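Long-range contacts in prolyl-ACP dehydrogenase (Oscillatoria sp., PDB 4IRN), which oxidises prolyl groups carried on an acyl carrier protein, using the flavin cofactor FAD, during biosynthesis of the cyanotoxin anatoxin-a: residues K184-G189 against N253-A258; I204-I209 against L218-I223; E292-Q297 against T384-E389; V323-R328 against C368-E373. All coordinates share one frame; numbering follows the deposited sequence.

How the contacts relate
The four contacts illustrate how chemistry follows place in an acyl-CoA dehydrogenase fold. Contacts 1 and 2 belong to the beta-rich middle domain and touch each other: the hairpin of contact 2 is almost entirely buried, and contact 1 presents one apolar face to it and a polar, partly exposed face to the other side. Both rest on backbone hydrogen bonding between antiparallel strands, interrupted in contact 1 by a bulge. Contacts 3 and 4 lie 39 to 49 Å from these, centre to centre, on the other side of the chain's centre. There helices meet through side chains alone, each pair combining an arginine-glutamate salt bridge with a small apolar patch; helix 350-375 also packs against both helices of contact 3.

Contact 1: K184-G189 against N253-A258; sequences KYILNG and NCEVSA
Tyr185 and Leu187 join Val256 and Cys254 through four backbone hydrogen bonds between antiparallel strands, whose axes come within 4.6 Å at 153° between their directions. A G1 beta bulge interrupts the pairing, with Asn253 and Cys254 both facing Leu187. Here Asn188 OD1 accepts from the backbone at Asn253 N (2.9 Å), while Asn188 ND2 donates to Asn253 OD1 (3.2 Å) from above that carbonyl's plane; the two amide planes are 78° apart. On the side of Ile186 and Glu255, a salt bridge brings Lys184 NZ to Glu255 OE2 (2.6 Å). The lysine CG sits between the backbone N and the carbonyl carbon (chi1 61°), and the extended chain beyond it reaches the carboxylate from above its plane. Ile186 CD1 rests against Glu255 CG (3.6 Å). The other face is apolar: Leu187 CD1 packs on Val256 CG1 (3.6 Å), and the Tyr185 ring meets Ala258 CA at its edge. The tyrosine hydroxyl bonds Glu265 and Arg261, and its ring meets Phe221 of strand 218-224. The chemistry is that of a two-faced sheet, with charge and amides on the outer side and hydrocarbon turned toward the neighbouring sheet.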
# COMPACT_ATOMS: atom_id res chain seq x y z
N LYS A 184 -39.42 1.52 -38.68
CA LYS A 184 -38.86 2.41 -37.68
C LYS A 184 -38.88 1.84 -36.27
O LYS A 184 -39.41 0.76 -36.06
CB LYS A 184 -39.53 3.80 -37.74
CG LYS A 184 -41.03 3.79 -37.46
CD LYS A 184 -41.64 5.17 -37.61
CE LYS A 184 -43.14 5.04 -37.45
NZ LYS A 184 -43.88 6.30 -37.17
N TYR A 185 -38.26 2.56 -35.31
CA TYR A 185 -38.17 2.20 -33.89
C TYR A 185 -38.51 3.40 -33.03
O TYR A 185 -38.08 4.52 -33.33
CB TYR A 185 -36.76 1.70 -33.54
CG TYR A 185 -36.41 0.32 -34.05
CD1 TYR A 185 -35.81 0.14 -35.29
CD2 TYR A 185 -36.63 -0.80 -33.26
CE1 TYR A 185 -35.45 -1.12 -35.74
CE2 TYR A 185 -36.28 -2.08 -33.71
CZ TYR A 185 -35.69 -2.23 -34.95
OH TYR A 185 -35.33 -3.48 -35.41
N ILE A 186 -39.27 3.18 -31.95
CA ILE A 186 -39.65 4.23 -31.01
C ILE A 186 -38.82 4.04 -29.74
O ILE A 186 -38.99 3.05 -29.02
CB ILE A 186 -41.17 4.24 -30.69
CG1 ILE A 186 -42.11 3.97 -31.91
CG2 ILE A 186 -41.56 5.41 -29.78
CD1 ILE A 186 -42.10 4.82 -33.14
N LEU A 187 -37.91 5.00 -29.49
CA LEU A 187 -37.01 4.96 -28.33
C LEU A 187 -37.47 5.84 -27.18
O LEU A 187 -37.81 7.01 -27.37
CB LEU A 187 -35.56 5.28 -28.73
CG LEU A 187 -34.71 4.08 -29.15
CD1 LEU A 187 -34.94 3.73 -30.62
CD2 LEU A 187 -33.25 4.37 -28.91
N ASN A 188 -37.49 5.25 -25.98
CA ASN A 188 -37.87 5.90 -24.73
C ASN A 188 -36.93 5.46 -23.61
O ASN A 188 -36.66 4.27 -23.46
CB ASN A 188 -39.33 5.57 -24.38
CG ASN A 188 -40.33 6.37 -25.16
OD1 ASN A 188 -40.62 7.53 -24.83
ND2 ASN A 188 -40.89 5.77 -26.20
N GLY A 189 -36.42 6.43 -22.86
CA GLY A 189 -35.48 6.18 -21.77
C GLY A 189 -34.71 7.40 -21.29
O GLY A 189 -34.93 8.51 -21.78
N ASN A 253 -40.17 9.26 -27.09
CA ASN A 253 -40.74 8.78 -28.37
C ASN A 253 -39.89 9.20 -29.57
O ASN A 253 -40.39 9.68 -30.59
CB ASN A 253 -42.23 9.15 -28.54
CG ASN A 253 -43.10 8.57 -27.47
OD1 ASN A 253 -43.37 7.37 -27.43
ND2 ASN A 253 -43.56 9.43 -26.56
N CYS A 254 -38.58 9.01 -29.42
CA CYS A 254 -37.57 9.32 -30.41
C CYS A 254 -37.62 8.28 -31.54
O CYS A 254 -37.35 7.10 -31.30
CB CYS A 254 -36.20 9.37 -29.74
SG CYS A 254 -34.98 10.38 -30.60
N GLU A 255 -38.03 8.71 -32.75
CA GLU A 255 -38.13 7.84 -33.92
C GLU A 255 -36.82 7.73 -34.68
O GLU A 255 -36.18 8.74 -34.96
CB GLU A 255 -39.25 8.29 -34.87
CG GLU A 255 -40.64 7.87 -34.42
CD GLU A 255 -41.76 8.14 -35.40
OE1 GLU A 255 -41.56 8.93 -36.36
OE2 GLU A 255 -42.87 7.60 -35.17
N VAL A 256 -36.45 6.49 -35.03
CA VAL A 256 -35.25 6.17 -35.80
C VAL A 256 -35.52 5.04 -36.81
O VAL A 256 -36.21 4.07 -36.48
CB VAL A 256 -34.01 5.92 -34.88
CG1 VAL A 256 -34.13 4.63 -34.06
CG2 VAL A 256 -32.71 5.93 -35.68
N SER A 257 -35.01 5.19 -38.04
CA SER A 257 -35.17 4.20 -39.10
C SER A 257 -34.38 2.92 -38.79
O SER A 257 -33.35 2.98 -38.11
CB SER A 257 -34.68 4.79 -40.42
OG SER A 257 -34.76 3.87 -41.50
N ALA A 258 -34.85 1.77 -39.31
CA ALA A 258 -34.17 0.48 -39.14
C ALA A 258 -32.81 0.47 -39.85
O ALA A 258 -31.95 -0.35 -39.54
CB ALA A 258 -35.04 -0.65 -39.67

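Contact 2: I204-I209 against L218-I223; sequences IIFATI and LTTFMI
Ile205 and Ala207 bond with Phe221 and Thr219 across a beta hairpin, strands 202-208 and 218-224, in the middle domain of the acyl-CoA dehydrogenase fold. Four backbone hydrogen bonds hold it, two for each of these hydrogen-bonded pairs. The Ile205 N to Phe221 O bond, 2.9 Å long, is nearly straight (173° at the hydrogen), and Thr219 N gives another to Ala207 O at 2.7 Å. Between them, Thr220 CA makes a CA-H...O contact with Ile205 O.

Apolar packing divides between the two faces. On the face of Ile205, Ala207 and Phe221, the methyl Ala207 CB sits at the edge of the Phe221 ring, 4.0 Å from Phe221 CE2, and Ile205 CD1 meets Ile223 CD1 at 4.1 Å. This face is covered by Leu187 and Val256 of the adjoining sheet. On the opposite face Ile204 and Met222 run alongside each other, with Ile204 CD1 3.7 Å from Met222 CG.

Aromatic contacts gather round Phe206, whose ring also meets those of His160, an FAD-binding residue, and Phe272. Thr220 supplies a CH-pi contact: with its CG2 anti to the backbone N, that methyl lies over one ring face, 4.1 Å from the Phe206 centroid and 14° off the normal, while Thr220 OG1 stands 3.2 Å from Phe206 CE2.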
# COMPACT_ATOMS: atom_id res chain seq x y z
N ILE A 204 -24.66 7.44 -30.40
CA ILE A 204 -24.59 5.98 -30.39
C ILE A 204 -25.34 5.54 -29.12
O ILE A 204 -24.82 5.69 -28.01
CB ILE A 204 -23.13 5.44 -30.48
CG1 ILE A 204 -22.33 6.04 -31.68
CG2 ILE A 204 -23.06 3.91 -30.45
CD1 ILE A 204 -22.89 5.83 -33.11
N ILE A 205 -26.56 5.04 -29.28
CA ILE A 205 -27.45 4.68 -28.18
C ILE A 205 -27.67 3.19 -28.01
O ILE A 205 -28.01 2.50 -28.97
CB ILE A 205 -28.77 5.50 -28.27
CG1 ILE A 205 -28.45 7.00 -28.49
CG2 ILE A 205 -29.71 5.22 -27.10
CD1 ILE A 205 -29.38 8.03 -27.95
N PHE A 206 -27.51 2.71 -26.77
CA PHE A 206 -27.70 1.31 -26.38
C PHE A 206 -29.07 1.16 -25.74
O PHE A 206 -29.33 1.73 -24.69
CB PHE A 206 -26.55 0.83 -25.47
CG PHE A 206 -25.28 0.61 -26.25
CD1 PHE A 206 -24.39 1.66 -26.49
CD2 PHE A 206 -24.97 -0.64 -26.77
CE1 PHE A 206 -23.23 1.47 -27.25
CE2 PHE A 206 -23.80 -0.84 -27.51
CZ PHE A 206 -22.94 0.21 -27.75
N ALA A 207 -29.97 0.45 -26.42
CA ALA A 207 -31.36 0.23 -26.00
C ALA A 207 -31.75 -1.26 -26.02
O ALA A 207 -30.92 -2.10 -26.38
CB ALA A 207 -32.31 1.04 -26.89
N THR A 208 -32.99 -1.59 -25.62
CA THR A 208 -33.50 -2.96 -25.61
C THR A 208 -34.81 -3.11 -26.39
O THR A 208 -35.70 -2.28 -26.25
CB THR A 208 -33.50 -3.57 -24.18
OG1 THR A 208 -33.82 -4.96 -24.24
CG2 THR A 208 -34.44 -2.84 -23.21
N ILE A 209 -34.90 -4.15 -27.23
CA ILE A 209 -36.11 -4.43 -28.01
C ILE A 209 -37.21 -5.03 -27.11
O ILE A 209 -38.39 -4.76 -27.32
CB ILE A 209 -35.86 -5.26 -29.30
CG1 ILE A 209 -35.03 -6.53 -29.01
CG2 ILE A 209 -35.23 -4.38 -30.37
CD1 ILE A 209 -35.25 -7.68 -29.95
N LEU A 218 -30.50 -6.48 -26.05
CA LEU A 218 -29.69 -5.27 -26.27
C LEU A 218 -29.44 -4.98 -27.75
O LEU A 218 -29.00 -5.86 -28.48
CB LEU A 218 -28.35 -5.39 -25.51
CG LEU A 218 -28.32 -4.82 -24.08
CD1 LEU A 218 -29.02 -5.72 -23.12
CD2 LEU A 218 -26.90 -4.68 -23.59
N THR A 219 -29.74 -3.74 -28.19
CA THR A 219 -29.59 -3.29 -29.59
C THR A 219 -29.06 -1.84 -29.62
O THR A 219 -29.42 -1.04 -28.76
CB THR A 219 -30.93 -3.49 -30.35
OG1 THR A 219 -31.46 -4.79 -30.07
CG2 THR A 219 -30.79 -3.32 -31.85
N THR A 220 -28.20 -1.52 -30.62
CA THR A 220 -27.59 -0.19 -30.81
C THR A 220 -28.27 0.59 -31.94
O THR A 220 -28.60 0.02 -32.98
CB THR A 220 -26.08 -0.32 -31.03
OG1 THR A 220 -25.56 -1.33 -30.16
CG2 THR A 220 -25.33 1.00 -30.83
N PHE A 221 -28.47 1.92 -31.73
CA PHE A 221 -29.10 2.84 -32.69
C PHE A 221 -28.28 4.12 -32.85
O PHE A 221 -27.70 4.61 -31.88
CB PHE A 221 -30.53 3.18 -32.25
CG PHE A 221 -31.42 1.97 -32.12
CD1 PHE A 221 -32.13 1.48 -33.22
CD2 PHE A 221 -31.56 1.32 -30.90
CE1 PHE A 221 -32.93 0.34 -33.10
CE2 PHE A 221 -32.36 0.17 -30.78
CZ PHE A 221 -33.05 -0.30 -31.88
N MET A 222 -28.23 4.64 -34.09
CA MET A 222 -27.50 5.87 -34.42
C MET A 222 -28.51 6.96 -34.69
O MET A 222 -29.22 6.92 -35.70
CB MET A 222 -26.56 5.68 -35.62
CG MET A 222 -25.53 4.60 -35.39
SD MET A 222 -24.43 4.31 -36.78
CE MET A 222 -25.53 3.45 -37.87
N ILE A 223 -28.63 7.91 -33.76
CA ILE A 223 -29.59 8.99 -33.86
C ILE A 223 -28.88 10.31 -34.06
O ILE A 223 -28.00 10.67 -33.27
CB ILE A 223 -30.58 8.97 -32.65
CG1 ILE A 223 -31.28 7.59 -32.51
CG2 ILE A 223 -31.62 10.08 -32.76
CD1 ILE A 223 -31.84 7.25 -31.13

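Contact 3: E292-Q297 against T384-E389; sequences ERLLEQ and TELERE
Arg293 and Glu389 reach each other by two bends. The arginine leaves its helix with CG anti to the backbone N (chi1 -176°) and runs straight until it turns at chi3, whereas the glutamate, its CG beside its own backbone N, folds at chi2 (-64°) and brings its carboxylate back toward helix 285-304. The two side chains cross at about a right angle. Arg293 NH2 then donates to Glu389 OE2 at 3.2 Å in a salt bridge. The oxygen lies at the edge of the guanidinium, near its plane, yet is itself met from above the carboxylate plane; the two flat groups are turned 62° apart. Each charge has further partners: Arg293 NH1 bonds the carbonyl oxygens of Gly112 and Tyr113, and Glu389 OE1 takes a bond from Asn118 ND2. A buried ion pair is thus tied to the end of helix 101-114 and the start of helix 118-138.

The setting is the helical C-terminal domain of the acyl-CoA dehydrogenase fold, where the first turn of helix 386-395, with Glu385 at its N-cap position, comes up against the middle of helix 285-304. Beside the salt bridge lies a small apolar patch centred on one methyl: Leu294 CD2 is 3.9 Å from Leu386 CD2 and equally far from the aliphatic Glu389 CG. Leu294 and Leu386 come from opposing helices and overlap alongside, and Leu386 overlaps Gln297 likewise, its CD2 4.1 Å from Gln297 OE1.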
# COMPACT_ATOMS: atom_id res chain seq x y z
N GLU A 292 4.53 11.07 -18.23
CA GLU A 292 5.91 11.33 -18.66
C GLU A 292 6.24 12.81 -18.45
O GLU A 292 7.35 13.11 -18.00
CB GLU A 292 6.12 10.92 -20.13
CG GLU A 292 7.58 10.78 -20.53
CD GLU A 292 7.83 10.31 -21.96
OE1 GLU A 292 7.37 9.20 -22.31
OE2 GLU A 292 8.51 11.05 -22.71
N ARG A 293 5.29 13.73 -18.76
CA ARG A 293 5.46 15.17 -18.58
C ARG A 293 5.64 15.54 -17.10
O ARG A 293 6.57 16.29 -16.79
CB ARG A 293 4.33 15.99 -19.23
CG ARG A 293 4.55 17.52 -19.12
CD ARG A 293 3.49 18.36 -19.80
NE ARG A 293 2.20 18.28 -19.13
CZ ARG A 293 1.14 17.66 -19.63
NH1 ARG A 293 1.19 17.08 -20.81
NH2 ARG A 293 0.00 17.63 -18.94
N LEU A 294 4.79 15.01 -16.22
CA LEU A 294 4.87 15.25 -14.78
C LEU A 294 6.11 14.68 -14.13
O LEU A 294 6.58 15.24 -13.15
CB LEU A 294 3.62 14.75 -14.03
CG LEU A 294 2.23 15.20 -14.53
CD1 LEU A 294 1.15 14.49 -13.75
CD2 LEU A 294 2.06 16.71 -14.47
N LEU A 295 6.65 13.57 -14.65
CA LEU A 295 7.88 12.98 -14.14
C LEU A 295 9.06 13.91 -14.40
O LEU A 295 9.81 14.22 -13.47
CB LEU A 295 8.14 11.56 -14.72
CG LEU A 295 9.49 10.85 -14.38
CD1 LEU A 295 9.73 10.74 -12.87
CD2 LEU A 295 9.54 9.49 -15.02
N GLU A 296 9.21 14.38 -15.67
CA GLU A 296 10.30 15.28 -16.06
C GLU A 296 10.19 16.64 -15.35
O GLU A 296 11.21 17.23 -14.97
CB GLU A 296 10.37 15.48 -17.59
CG GLU A 296 10.50 14.23 -18.46
CD GLU A 296 10.51 14.46 -19.96
OE1 GLU A 296 10.26 15.60 -20.41
OE2 GLU A 296 10.70 13.47 -20.70
N GLN A 297 8.95 17.12 -15.15
CA GLN A 297 8.67 18.37 -14.45
C GLN A 297 9.05 18.27 -12.98
O GLN A 297 9.60 19.22 -12.42
CB GLN A 297 7.19 18.74 -14.58
CG GLN A 297 6.93 19.62 -15.79
CD GLN A 297 5.49 20.01 -15.98
OE1 GLN A 297 4.64 19.85 -15.09
NE2 GLN A 297 5.19 20.51 -17.17
N THR A 384 0.04 26.82 -10.39
CA THR A 384 1.08 25.80 -10.58
C THR A 384 0.62 24.72 -11.60
O THR A 384 1.45 24.13 -12.28
CB THR A 384 1.55 25.26 -9.21
OG1 THR A 384 1.93 26.36 -8.38
CG2 THR A 384 2.73 24.31 -9.31
N GLU A 385 -0.71 24.49 -11.68
CA GLU A 385 -1.43 23.60 -12.59
C GLU A 385 -1.33 22.10 -12.31
O GLU A 385 -1.99 21.31 -13.00
CB GLU A 385 -1.16 23.90 -14.08
CG GLU A 385 -1.44 25.34 -14.51
CD GLU A 385 -0.62 25.82 -15.69
OE1 GLU A 385 0.63 25.84 -15.57
OE2 GLU A 385 -1.23 26.25 -16.69
N LEU A 386 -0.55 21.69 -11.28
CA LEU A 386 -0.40 20.27 -10.91
C LEU A 386 -1.68 19.74 -10.26
O LEU A 386 -1.98 18.55 -10.36
CB LEU A 386 0.80 20.06 -9.98
CG LEU A 386 2.18 20.32 -10.57
CD1 LEU A 386 3.21 20.38 -9.49
CD2 LEU A 386 2.57 19.27 -11.60
N GLU A 387 -2.42 20.65 -9.58
CA GLU A 387 -3.66 20.35 -8.89
C GLU A 387 -4.75 19.90 -9.89
O GLU A 387 -5.43 18.91 -9.64
CB GLU A 387 -4.10 21.53 -7.99
CG GLU A 387 -4.50 22.83 -8.70
CD GLU A 387 -6.00 23.08 -8.80
OE1 GLU A 387 -6.76 22.40 -8.07
OE2 GLU A 387 -6.41 23.94 -9.61
N ARG A 388 -4.87 20.61 -11.04
CA ARG A 388 -5.82 20.30 -12.11
C ARG A 388 -5.53 18.89 -12.66
O ARG A 388 -6.47 18.12 -12.88
CB ARG A 388 -5.72 21.34 -13.23
CG ARG A 388 -6.63 21.06 -14.43
CD ARG A 388 -6.57 22.13 -15.50
NE ARG A 388 -5.25 22.23 -16.14
CZ ARG A 388 -4.45 23.28 -16.03
NH1 ARG A 388 -4.81 24.33 -15.31
NH2 ARG A 388 -3.27 23.29 -16.65
N GLU A 389 -4.23 18.55 -12.85
CA GLU A 389 -3.78 17.25 -13.33
C GLU A 389 -4.39 16.12 -12.49
O GLU A 389 -4.93 15.17 -13.07
CB GLU A 389 -2.24 17.15 -13.35
CG GLU A 389 -1.54 18.14 -14.28
CD GLU A 389 -1.80 18.00 -15.78
OE1 GLU A 389 -2.22 16.91 -16.22
OE2 GLU A 389 -1.58 19.00 -16.51

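Contact 4: V323-R328 against C368-E373; sequences VEMKLR and CLEAIE. With FAD (flavin-adenine dinucleotide), chain J.
Arg328 and Glu370 form the tight part of this contact, a two-nitrogen, end-on salt bridge between segments 323-328 and 368-373, whose axes run nearly antiparallel (156°), 10.5 Å apart at closest. Arg328 NH2 donates to Glu370 OE2 at 2.9 Å and Arg328 NH1 to Glu370 OE1 at 3.2 Å; a weak third bond joins Arg328 NH2 to Glu370 OE1 at 3.3 Å. Both carboxylate oxygens lie close to the guanidinium plane, yet the arginine meets each from above the carboxylate plane, and the two groups are 53° apart. The glutamate gets there with CG beside its backbone N and a chain extended beyond it, its chi2 of 177° carrying the acid straight toward Arg328. Arg328 NH1 also bonds Ser367 OG, and Glu324 O lies over one face of the guanidinium, which together would hold the group's rotation.

Packing is sparser beside this pair. Met325 runs alongside Glu370, head to tail, its CG 3.7 Å from Glu370 OE1, and then bends at chi3 so that Met325 CE comes to 4.3 Å from Ala371 CB. On the partly exposed side, Glu324 offers little more than its CB to Glu370; its carboxylate turns off to a salt bridge with Arg407 of the third subunit.

One turn on from Glu370, Glu373 lines the FAD pocket, whose cofactor is also bound by the second subunit. Helix 285-304 packs against both helices: Leu295 and Ser298 touch Met325, Leu294 touches Cys368 and Ser298 also touches Ala371, while Cys368 packs on Glu389 and Leu390 of helix 386-395.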
# COMPACT_ATOMS: atom_id res chain seq x y z
N VAL A 323 11.25 7.64 -8.28
CA VAL A 323 11.56 6.24 -8.59
C VAL A 323 10.22 5.50 -8.79
O VAL A 323 10.07 4.76 -9.77
CB VAL A 323 12.47 5.58 -7.51
CG1 VAL A 323 12.69 4.10 -7.79
CG2 VAL A 323 13.82 6.30 -7.41
N GLU A 324 9.22 5.77 -7.92
CA GLU A 324 7.87 5.18 -8.02
C GLU A 324 7.15 5.68 -9.28
O GLU A 324 6.48 4.90 -9.96
CB GLU A 324 7.03 5.45 -6.76
CG GLU A 324 7.47 4.66 -5.53
CD GLU A 324 7.31 3.15 -5.58
OE1 GLU A 324 6.40 2.66 -6.29
OE2 GLU A 324 8.08 2.46 -4.88
N MET A 325 7.32 6.97 -9.61
CA MET A 325 6.76 7.59 -10.82
C MET A 325 7.35 6.93 -12.07
O MET A 325 6.61 6.67 -13.02
CB MET A 325 7.00 9.11 -10.85
CG MET A 325 6.00 9.90 -10.02
SD MET A 325 6.39 11.67 -9.95
CE MET A 325 5.49 12.23 -11.32
N LYS A 326 8.66 6.62 -12.04
CA LYS A 326 9.39 5.94 -13.12
C LYS A 326 8.88 4.51 -13.33
O LYS A 326 8.56 4.14 -14.47
CB LYS A 326 10.92 5.99 -12.89
CG LYS A 326 11.76 5.33 -14.00
CD LYS A 326 11.64 6.00 -15.37
CE LYS A 326 12.43 5.25 -16.41
NZ LYS A 326 12.26 5.86 -17.76
N LEU A 327 8.77 3.71 -12.25
CA LEU A 327 8.27 2.33 -12.29
C LEU A 327 6.86 2.29 -12.88
O LEU A 327 6.61 1.49 -13.78
CB LEU A 327 8.27 1.67 -10.89
CG LEU A 327 9.64 1.37 -10.26
CD1 LEU A 327 9.52 1.23 -8.77
CD2 LEU A 327 10.26 0.10 -10.82
N ARG A 328 5.97 3.19 -12.40
CA ARG A 328 4.59 3.29 -12.88
C ARG A 328 4.49 3.64 -14.36
O ARG A 328 3.68 3.05 -15.07
CB ARG A 328 3.78 4.27 -12.03
CG ARG A 328 3.33 3.65 -10.74
CD ARG A 328 2.27 4.46 -10.08
NE ARG A 328 2.62 4.59 -8.67
CZ ARG A 328 3.16 5.66 -8.13
NH1 ARG A 328 3.39 6.74 -8.87
NH2 ARG A 328 3.49 5.67 -6.85
N CYS A 368 0.17 11.82 -9.90
CA CYS A 368 -0.30 13.21 -9.79
C CYS A 368 -0.19 13.68 -8.35
O CYS A 368 0.28 14.79 -8.09
CB CYS A 368 -1.73 13.34 -10.30
SG CYS A 368 -1.87 13.35 -12.10
N LEU A 369 -0.63 12.83 -7.41
CA LEU A 369 -0.60 13.07 -5.97
C LEU A 369 0.85 13.30 -5.50
O LEU A 369 1.10 14.24 -4.75
CB LEU A 369 -1.25 11.88 -5.24
CG LEU A 369 -1.35 11.94 -3.71
CD1 LEU A 369 -2.35 12.98 -3.26
CD2 LEU A 369 -1.73 10.57 -3.13
N GLU A 370 1.79 12.48 -5.99
CA GLU A 370 3.22 12.54 -5.67
C GLU A 370 3.90 13.78 -6.26
O GLU A 370 4.76 14.35 -5.60
CB GLU A 370 3.92 11.26 -6.14
CG GLU A 370 3.61 10.06 -5.27
CD GLU A 370 4.22 8.73 -5.70
OE1 GLU A 370 4.80 8.66 -6.80
OE2 GLU A 370 4.08 7.75 -4.93
N ALA A 371 3.50 14.21 -7.47
CA ALA A 371 4.02 15.41 -8.12
C ALA A 371 3.69 16.64 -7.26
O ALA A 371 4.54 17.51 -7.09
CB ALA A 371 3.43 15.56 -9.50
N ILE A 372 2.46 16.69 -6.69
CA ILE A 372 2.00 17.75 -5.80
C ILE A 372 2.84 17.71 -4.50
O ILE A 372 3.24 18.76 -3.99
CB ILE A 372 0.46 17.65 -5.55
CG1 ILE A 372 -0.33 17.90 -6.85
CG2 ILE A 372 0.00 18.62 -4.42
CD1 ILE A 372 -1.74 17.37 -6.86
N GLU A 373 3.12 16.48 -3.99
CA GLU A 373 3.91 16.27 -2.77
C GLU A 373 5.34 16.79 -2.91
O GLU A 373 5.79 17.51 -2.03
CB GLU A 373 3.91 14.79 -2.36
CG GLU A 373 2.60 14.32 -1.74
CD GLU A 373 2.39 12.82 -1.73
OE1 GLU A 373 3.34 12.07 -2.04
OE2 GLU A 373 1.26 12.39 -1.41
PA FAD J . 9.70 22.64 0.83
O1A FAD J . 10.67 23.02 1.89
O2A FAD J . 9.71 23.46 -0.48
O5B FAD J . 9.80 21.09 0.49
C5B FAD J . 9.97 20.62 -0.86
C4B FAD J . 9.75 19.13 -0.75
O4B FAD J . 10.95 18.49 -0.30
C3B FAD J . 8.63 18.77 0.22
O3B FAD J . 7.61 18.06 -0.46
C2B FAD J . 9.29 17.94 1.33
O2B FAD J . 8.62 16.70 1.43
C1B FAD J . 10.71 17.67 0.82
N9A FAD J . 11.76 17.91 1.80
C8A FAD J . 12.30 19.13 2.16
N7A FAD J . 13.18 19.06 3.13
C5A FAD J . 13.23 17.71 3.43
C6A FAD J . 13.99 16.97 4.38
N6A FAD J . 14.81 17.52 5.27
N1A FAD J . 13.82 15.63 4.41
C2A FAD J . 12.95 15.08 3.56
N3A FAD J . 12.19 15.67 2.64
C4A FAD J . 12.37 16.99 2.62
N1 FAD J . 3.26 28.95 6.94
C2 FAD J . 3.25 29.96 7.90
O2 FAD J . 4.28 30.34 8.44
N3 FAD J . 2.06 30.57 8.25
C4 FAD J . 0.82 30.26 7.74
O4 FAD J . -0.17 30.87 8.12
C4X FAD J . 0.83 29.20 6.72
N5 FAD J . -0.31 28.87 6.16
C5X FAD J . -0.29 27.89 5.16
C6 FAD J . -1.50 27.52 4.57
C7 FAD J . -1.55 26.55 3.58
C7M FAD J . -2.89 26.15 3.00
C8 FAD J . -0.36 25.93 3.15
C8M FAD J . -0.36 24.87 2.07
C9 FAD J . 0.85 26.29 3.74
C9A FAD J . 0.91 27.26 4.75
N10 FAD J . 2.12 27.65 5.38
C10 FAD J . 2.11 28.60 6.37
C1' FAD J . 3.39 27.08 4.89
C2' FAD J . 3.43 25.58 5.13
O2' FAD J . 3.78 25.30 6.48
C3' FAD J . 4.38 24.89 4.14
O3' FAD J . 3.65 24.06 3.23
C4' FAD J . 5.52 24.11 4.78
O4' FAD J . 6.32 25.08 5.47
C5' FAD J . 6.35 23.39 3.74
O5' FAD J . 6.53 24.38 2.71
P FAD J . 7.26 24.03 1.37
O1P FAD J . 6.46 23.18 0.47
O2P FAD J . 7.76 25.42 1.06
O3P FAD J . 8.47 23.05 1.71